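PDB 4JGI: cobalamin-binding protein from Desulfitobacterium hafniense, which binds methylcobalamin and probably serves as the cobalamin-carrying methyl shuttle of an O-demethylase system. Local coordinates for residues A95-D100 against K130-K135; D155-T160 against V175-V180. All coordinates share one frame; numbering follows the deposited sequence.

Contact 1. Residues A95-D100 against K130-K135; sequences ATVEGD and KIIVDK
Asp100 OD2, three residues after Val97, which touches Ile132, accepts hydrogen bonds from two backbone amides, Val149 N and Leu150 N. The other oxygen, OD1, bonds His102 ND1, and His102 is the axial ligand of the cobalt in methylcobalamin. Asp100 is therefore a second-shell residue, and it opens the Asp-x-His-x-x-Gly motif of B12-binding domains. Val97 to Asp100 form a type II turn. It is closed by Asp100 N bonding Val97 O at 3.0 Å. Gly99 takes the third position of this turn, where its positive phi of 105° suits a glycine. Gly99 and Asp100 both touch the cobalamin.

The contact with helix 129-139 lies at the start of the segment and is wholly apolar. No hydrogen bond crosses it. Ala95, on strand 91-96, points its methyl at the helix. Ile132 answers from the helix, one residue against a strand and the loop that leaves it. The CA atoms of Ala95 and Ile132 are 7.6 Å apart. Ala95 CB lies beside the CG1-CD1 bond of Ile132, 3.9 Å from CD1 and 4.2 Å from CG1. Val97 CG1 is met end on, 4.3 Å from Ile132 CD1 and nearly in line with that bond. The long branch of Ile132 runs extended (chi2 175°), which brings CD1 to both residues.

All three touching residues are buried, yet the shared surface is only 91 Å². Ile132 packs helix 129-139 against the C-terminal end of the strand and the start of the loop. Backbone bonds from Ala95 to Gly145 and Ser147 hold the strand end. The helix adds an apolar contact with no directed bond to set its position, whereas directed bonds hold Asp100, which positions the cobalt ligand.

Contact 2. Residues D155-T160 against V175-V180; sequences DSMRET and VIIGGV
Helix 151-166 lies over the end of strand 174-178, with Met157 CA and Ile177 CA 8.1 Å apart. Met157 carries the contact alone from the helix side. Its chain is extended beyond CG (chi2 176°, chi3 177°), so sulfur and methyl reach down to the strand one after the other. SD rests against Ile177, 3.9 Å from CG2 and 4.0 Å from CB. The two side chains cross at a slant. The terminal methyl goes one residue further, and Met157 CE sits 3.6 Å from Gly178 O, a van der Waals contact with the backbone. Met157 also touches Leu146 of strand 143-147 and Val190 of helix 184-190.

Strand 143-147, helix 151-166 and strand 174-178 make a beta-alpha-beta unit of the Rossmann-like B12-binding domain. This contact joins its helix to its second strand. Gly178 and Gly179 form the Gly-Gly pair at the strand end, and both belong to the methylcobalamin pocket. Gly179 N makes a weak hydrogen bond to the cofactor.

Within the helix, Thr160 turns its hydroxyl back along the axis. Thr160 OG1 donates to Ser156 O at 2.8 Å, with the donor tilted 30° from the carbonyl plane. Thr160 N reaches the same oxygen from the opposite face, so Ser156 O is gripped twice.

In the fold
Both contacts are buried and touch the same parallel sheet, and their centres lie about 10 Å apart. Contact 1 sets helix 129-139 on strand 91-96, contact 2 helix 151-166 on strand 174-178, with strand 143-147 between the two strands. Contact 1 is purely aliphatic across its interface; the loop that follows carries the polar bonds to the cobalt ligand His102. In contact 2 Met157 sets its sulfur on Ile177 and its methyl on the carbonyl oxygen of Gly178. They meet directly: Ser156 OG lies 2.8 Å from Glu98 O, a probable hydrogen bond, and Ile132 CG2 packs on Thr160 CG2 at 3.9 Å. Val97 also packs on Ser156 and Met157, so helix 151-166 serves both.

Contact 1. Residues A95-D100 against K130-K135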
ATOM      1  N   ALA A  95     -10.439   2.579   3.297  1.00 15.12           N
ATOM      2  CA  ALA A  95     -11.851   2.279   3.090  1.00 14.38           C
ATOM      3  C   ALA A  95     -12.245   2.360   1.683  1.00 15.91           C
ATOM      4  O   ALA A  95     -11.709   3.181   0.908  1.00 16.18           O
ATOM      5  CB  ALA A  95     -12.661   3.362   3.830  1.00 17.84           C
ATOM      6  N   THR A  96     -13.198   1.513   1.299  1.00 15.40           N
ATOM      7  CA  THR A  96     -13.953   1.733   0.131  1.00 16.79           C
ATOM      8  C   THR A  96     -15.142   2.605   0.577  1.00 17.42           C
ATOM      9  O   THR A  96     -15.827   2.263   1.527  1.00 19.73           O
ATOM     10  CB  THR A  96     -14.378   0.417  -0.541  1.00 16.74           C
ATOM     11  OG1 THR A  96     -13.222  -0.266  -1.096  1.00 19.33           O
ATOM     12  CG2 THR A  96     -15.413   0.686  -1.601  1.00 21.17           C
ATOM     13  N   VAL A  97     -15.301   3.746  -0.066  1.00 17.31           N
ATOM     14  CA  VAL A  97     -16.180   4.789   0.420  1.00 19.10           C
ATOM     15  C   VAL A  97     -17.659   4.544   0.132  1.00 21.63           C
ATOM     16  O   VAL A  97     -18.035   3.726  -0.650  1.00 22.73           O
ATOM     17  CB  VAL A  97     -15.762   6.119  -0.226  1.00 18.30           C
ATOM     18  CG1 VAL A  97     -14.362   6.526   0.184  1.00 23.76           C
ATOM     19  CG2 VAL A  97     -15.950   6.165  -1.727  1.00 23.30           C
ATOM     20  N   GLU A  98     -18.472   5.352   0.789  1.00 22.27           N
ATOM     21  CA  GLU A  98     -19.878   5.279   0.731  1.00 23.16           C
ATOM     22  C   GLU A  98     -20.319   5.347  -0.771  1.00 19.63           C
ATOM     23  O   GLU A  98     -19.936   6.199  -1.589  1.00 25.04           O
ATOM     24  CB  GLU A  98     -20.516   6.407   1.583  1.00 22.42           C
ATOM     25  CG  GLU A  98     -22.068   6.353   1.577  1.00 24.80           C
ATOM     26  CD  GLU A  98     -22.722   7.117   2.699  1.00 28.54           C
ATOM     27  OE1 GLU A  98     -22.669   6.722   3.815  1.00 38.31           O
ATOM     28  OE2 GLU A  98     -23.327   8.174   2.395  1.00 53.86           O
ATOM     29  N   GLY A  99     -21.176   4.394  -1.092  1.00 24.04           N
ATOM     30  CA  GLY A  99     -21.757   4.305  -2.426  1.00 24.94           C
ATOM     31  C   GLY A  99     -21.130   3.189  -3.204  1.00 27.22           C
ATOM     32  O   GLY A  99     -21.664   2.845  -4.257  1.00 28.41           O
ATOM     33  N   ASP A 100     -20.025   2.621  -2.666  1.00 24.68           N
ATOM     34  CA  ASP A 100     -19.254   1.630  -3.378  1.00 21.89           C
ATOM     35  C   ASP A 100     -19.058   0.316  -2.660  1.00 20.95           C
ATOM     36  O   ASP A 100     -18.783   0.241  -1.489  1.00 21.20           O
ATOM     37  CB  ASP A 100     -17.920   2.249  -3.779  1.00 24.81           C
ATOM     38  CG  ASP A 100     -17.465   1.833  -5.146  1.00 24.55           C
ATOM     39  OD1 ASP A 100     -17.084   0.625  -5.252  1.00 30.81           O
ATOM     40  OD2 ASP A 100     -17.482   2.627  -6.127  1.00 27.52           O
ATOM     41  N   LYS A 130     -18.681   9.888   7.926  1.00 17.98           N
ATOM     42  CA  LYS A 130     -18.544  10.150   9.384  1.00 19.21           C
ATOM     43  C   LYS A 130     -17.740   9.066  10.118  1.00 17.02           C
ATOM     44  O   LYS A 130     -17.028   9.246  11.054  1.00 19.80           O
ATOM     45  CB  LYS A 130     -19.881  10.287  10.061  1.00 21.56           C
ATOM     46  CG  LYS A 130     -20.625  11.532   9.754  1.00 34.35           C
ATOM     47  CD  LYS A 130     -22.029  11.523  10.362  1.00 37.30           C
ATOM     48  CE  LYS A 130     -22.768  12.767   9.930  1.00 45.95           C
ATOM     49  NZ  LYS A 130     -24.224  12.572  10.097  1.00 43.24           N
ATOM     50  N   ILE A 131     -17.901   7.834   9.650  1.00 18.86           N
ATOM     51  CA  ILE A 131     -17.133   6.685  10.227  1.00 16.69           C
ATOM     52  C   ILE A 131     -15.639   6.737   9.902  1.00 17.27           C
ATOM     53  O   ILE A 131     -14.793   6.445  10.732  1.00 18.13           O
ATOM     54  CB  ILE A 131     -17.764   5.362   9.753  1.00 17.84           C
ATOM     55  CG1 ILE A 131     -19.245   5.318  10.233  1.00 28.84           C
ATOM     56  CG2 ILE A 131     -16.918   4.165  10.168  1.00 18.75           C
ATOM     57  CD1 ILE A 131     -19.620   4.352  11.198  1.00 34.71           C
ATOM     58  N   ILE A 132     -15.309   7.076   8.654  1.00 15.65           N
ATOM     59  CA  ILE A 132     -13.920   7.354   8.313  1.00 15.98           C
ATOM     60  C   ILE A 132     -13.315   8.482   9.182  1.00 15.67           C
ATOM     61  O   ILE A 132     -12.252   8.266   9.755  1.00 16.58           O
ATOM     62  CB  ILE A 132     -13.731   7.692   6.845  1.00 16.71           C
ATOM     63  CG1 ILE A 132     -14.321   6.560   5.892  1.00 17.44           C
ATOM     64  CG2 ILE A 132     -12.270   8.040   6.511  1.00 17.20           C
ATOM     65  CD1 ILE A 132     -14.289   6.875   4.436  1.00 17.08           C
ATOM     66  N   VAL A 133     -14.032   9.607   9.255  1.00 16.68           N
ATOM     67  CA  VAL A 133     -13.516  10.702  10.060  1.00 18.16           C
ATOM     68  C   VAL A 133     -13.359  10.334  11.533  1.00 16.71           C
ATOM     69  O   VAL A 133     -12.302  10.636  12.176  1.00 19.83           O
ATOM     70  CB  VAL A 133     -14.378  11.956   9.881  1.00 21.28           C
ATOM     71  CG1 VAL A 133     -13.962  13.062  10.891  1.00 24.39           C
ATOM     72  CG2 VAL A 133     -14.350  12.418   8.491  1.00 22.77           C
ATOM     73  N   ASP A 134     -14.322   9.617  12.118  1.00 19.10           N
ATOM     74  CA  ASP A 134     -14.177   9.140  13.487  1.00 18.10           C
ATOM     75  C   ASP A 134     -12.974   8.231  13.711  1.00 16.80           C
ATOM     76  O   ASP A 134     -12.219   8.352  14.702  1.00 19.23           O
ATOM     77  CB  ASP A 134     -15.492   8.549  14.011  1.00 23.39           C
ATOM     78  CG  ASP A 134     -16.595   9.688  14.253  1.00 37.02           C
ATOM     79  OD1 ASP A 134     -16.291  10.922  14.209  1.00 43.54           O
ATOM     80  OD2 ASP A 134     -17.786   9.385  14.442  1.00 50.52           O
ATOM     81  N   LYS A 135     -12.665   7.381  12.723  1.00 17.71           N
ATOM     82  CA  LYS A 135     -11.536   6.528  12.844  1.00 17.87           C
ATOM     83  C   LYS A 135     -10.197   7.316  12.792  1.00 17.78           C
ATOM     84  O   LYS A 135      -9.279   7.017  13.465  1.00 18.94           O
ATOM     85  CB  LYS A 135     -11.535   5.460  11.743  1.00 18.20           C
ATOM     86  CG  LYS A 135     -10.530   4.337  12.006  1.00 19.09           C
ATOM     87  CD  LYS A 135     -10.917   3.475  13.234  1.00 21.63           C
ATOM     88  CE  LYS A 135     -10.111   2.228  13.341  1.00 25.47           C
ATOM     89  NZ  LYS A 135     -10.707   1.463  14.497  1.00 36.64           N
TER

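Contact 2. Residues D155-T160 against V175-V180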
ATOM      1  N   ASP A 155     -17.666  11.304  -5.482  1.00 21.83           N
ATOM      2  CA  ASP A 155     -18.235  12.345  -4.638  1.00 22.74           C
ATOM      3  C   ASP A 155     -18.004  12.130  -3.122  1.00 21.04           C
ATOM      4  O   ASP A 155     -17.640  13.088  -2.381  1.00 22.20           O
ATOM      5  CB  ASP A 155     -19.737  12.513  -4.929  1.00 22.15           C
ATOM      6  CG  ASP A 155     -19.991  13.096  -6.272  1.00 35.08           C
ATOM      7  OD1 ASP A 155     -19.031  13.663  -6.843  1.00 40.97           O
ATOM      8  OD2 ASP A 155     -21.111  12.900  -6.789  1.00 47.66           O
ATOM      9  N   SER A 156     -18.203  10.913  -2.615  1.00 21.40           N
ATOM     10  CA  SER A 156     -17.974  10.636  -1.221  1.00 18.94           C
ATOM     11  C   SER A 156     -16.485  10.836  -0.857  1.00 18.55           C
ATOM     12  O   SER A 156     -16.175  11.180   0.268  1.00 19.42           O
ATOM     13  CB  SER A 156     -18.360   9.202  -0.822  1.00 22.11           C
ATOM     14  OG  SER A 156     -19.704   8.936  -1.031  1.00 26.41           O
ATOM     15  N   MET A 157     -15.577  10.548  -1.775  1.00 19.19           N
ATOM     16  CA  MET A 157     -14.151  10.850  -1.546  1.00 17.63           C
ATOM     17  C   MET A 157     -13.960  12.348  -1.264  1.00 17.46           C
ATOM     18  O   MET A 157     -13.246  12.722  -0.318  1.00 17.51           O
ATOM     19  CB  MET A 157     -13.226  10.436  -2.660  1.00 20.28           C
ATOM     20  CG  MET A 157     -13.113   8.975  -2.955  1.00 20.18           C
ATOM     21  SD  MET A 157     -12.054   8.697  -4.383  1.00 23.12           S
ATOM     22  CE  MET A 157     -11.992   6.906  -4.504  1.00 24.30           C
ATOM     23  N   ARG A 158     -14.564  13.176  -2.108  1.00 19.06           N
ATOM     24  CA  ARG A 158     -14.478  14.631  -1.929  1.00 18.68           C
ATOM     25  C   ARG A 158     -15.116  15.037  -0.622  1.00 19.55           C
ATOM     26  O   ARG A 158     -14.513  15.852   0.119  1.00 21.20           O
ATOM     27  CB  ARG A 158     -15.169  15.313  -3.094  1.00 19.15           C
ATOM     28  CG  ARG A 158     -15.100  16.842  -2.968  1.00 24.26           C
ATOM     29  CD  ARG A 158     -15.686  17.598  -4.150  1.00 31.31           C
ATOM     30  NE  ARG A 158     -16.920  17.013  -4.596  1.00 38.44           N
ATOM     31  CZ  ARG A 158     -18.071  17.007  -3.935  1.00 43.50           C
ATOM     32  NH1 ARG A 158     -18.215  17.648  -2.763  1.00 65.22           N
ATOM     33  NH2 ARG A 158     -19.108  16.366  -4.480  1.00 66.82           N
ATOM     34  N   GLU A 159     -16.268  14.483  -0.306  1.00 18.19           N
ATOM     35  CA  GLU A 159     -16.863  14.755   0.970  1.00 19.05           C
ATOM     36  C   GLU A 159     -16.049  14.367   2.199  1.00 18.46           C
ATOM     37  O   GLU A 159     -16.023  15.058   3.246  1.00 20.54           O
ATOM     38  CB  GLU A 159     -18.221  14.083   1.059  1.00 25.32           C
ATOM     39  CG  GLU A 159     -19.193  14.643   0.026  1.00 25.34           C
ATOM     40  CD  GLU A 159     -20.428  13.767  -0.158  1.00 43.32           C
ATOM     41  OE1 GLU A 159     -20.481  12.643   0.434  1.00 46.24           O
ATOM     42  OE2 GLU A 159     -21.361  14.214  -0.880  1.00 58.97           O
ATOM     43  N   THR A 160     -15.329  13.236   2.092  1.00 17.36           N
ATOM     44  CA  THR A 160     -14.447  12.785   3.175  1.00 19.11           C
ATOM     45  C   THR A 160     -13.279  13.789   3.386  1.00 18.82           C
ATOM     46  O   THR A 160     -12.986  14.188   4.529  1.00 17.95           O
ATOM     47  CB  THR A 160     -13.854  11.420   2.853  1.00 18.91           C
ATOM     48  OG1 THR A 160     -14.916  10.485   2.671  1.00 20.69           O
ATOM     49  CG2 THR A 160     -12.961  10.922   3.945  1.00 21.85           C
ATOM     50  N   VAL A 175      -3.639  12.027   1.943  1.00 15.20           N
ATOM     51  CA  VAL A 175      -4.780  11.315   1.356  1.00 16.05           C
ATOM     52  C   VAL A 175      -4.372  10.743   0.018  1.00 16.36           C
ATOM     53  O   VAL A 175      -3.943  11.459  -0.869  1.00 17.91           O
ATOM     54  CB  VAL A 175      -6.000  12.182   1.150  1.00 16.88           C
ATOM     55  CG1 VAL A 175      -7.141  11.391   0.556  1.00 18.19           C
ATOM     56  CG2 VAL A 175      -6.433  12.764   2.526  1.00 19.26           C
ATOM     57  N   ILE A 176      -4.503   9.412  -0.123  1.00 16.36           N
ATOM     58  CA  ILE A 176      -4.260   8.728  -1.404  1.00 15.70           C
ATOM     59  C   ILE A 176      -5.580   8.079  -1.843  1.00 15.17           C
ATOM     60  O   ILE A 176      -6.268   7.474  -1.024  1.00 15.56           O
ATOM     61  CB  ILE A 176      -3.075   7.754  -1.334  1.00 16.60           C
ATOM     62  CG1 ILE A 176      -2.778   7.191  -2.730  1.00 18.28           C
ATOM     63  CG2 ILE A 176      -3.316   6.613  -0.360  1.00 16.90           C
ATOM     64  CD1 ILE A 176      -1.480   6.416  -2.769  1.00 19.90           C
ATOM     65  N   ILE A 177      -5.888   8.200  -3.134  1.00 17.05           N
ATOM     66  CA  ILE A 177      -7.079   7.585  -3.686  1.00 16.77           C
ATOM     67  C   ILE A 177      -6.657   6.543  -4.737  1.00 17.45           C
ATOM     68  O   ILE A 177      -5.619   6.639  -5.393  1.00 18.87           O
ATOM     69  CB  ILE A 177      -8.082   8.599  -4.273  1.00 16.25           C
ATOM     70  CG1 ILE A 177      -7.439   9.320  -5.493  1.00 19.09           C
ATOM     71  CG2 ILE A 177      -8.479   9.556  -3.132  1.00 18.56           C
ATOM     72  CD1 ILE A 177      -8.402  10.216  -6.205  1.00 22.27           C
ATOM     73  N   GLY A 178      -7.554   5.563  -4.867  1.00 18.39           N
ATOM     74  CA  GLY A 178      -7.409   4.528  -5.879  1.00 17.40           C
ATOM     75  C   GLY A 178      -8.751   4.011  -6.286  1.00 18.74           C
ATOM     76  O   GLY A 178      -9.784   4.324  -5.724  1.00 16.99           O
ATOM     77  N   GLY A 179      -8.730   3.221  -7.357  1.00 19.72           N
ATOM     78  CA  GLY A 179      -9.965   2.643  -7.909  1.00 19.98           C
ATOM     79  C   GLY A 179      -9.949   2.723  -9.429  1.00 21.92           C
ATOM     80  O   GLY A 179      -9.144   3.420 -10.057  1.00 20.66           O
ATOM     81  N   VAL A 180     -10.869   1.983 -10.044  1.00 21.01           N
ATOM     82  CA  VAL A 180     -10.906   1.904 -11.502  1.00 24.06           C
ATOM     83  C   VAL A 180     -10.710   3.201 -12.308  1.00 23.36           C
ATOM     84  O   VAL A 180      -9.867   3.263 -13.154  1.00 28.86           O
ATOM     85  CB  VAL A 180     -12.141   1.128 -11.977  1.00 24.33           C
ATOM     86  CG1 VAL A 180     -12.295   1.285 -13.476  1.00 28.76           C
ATOM     87  CG2 VAL A 180     -12.011  -0.358 -11.593  1.00 25.73           C
TER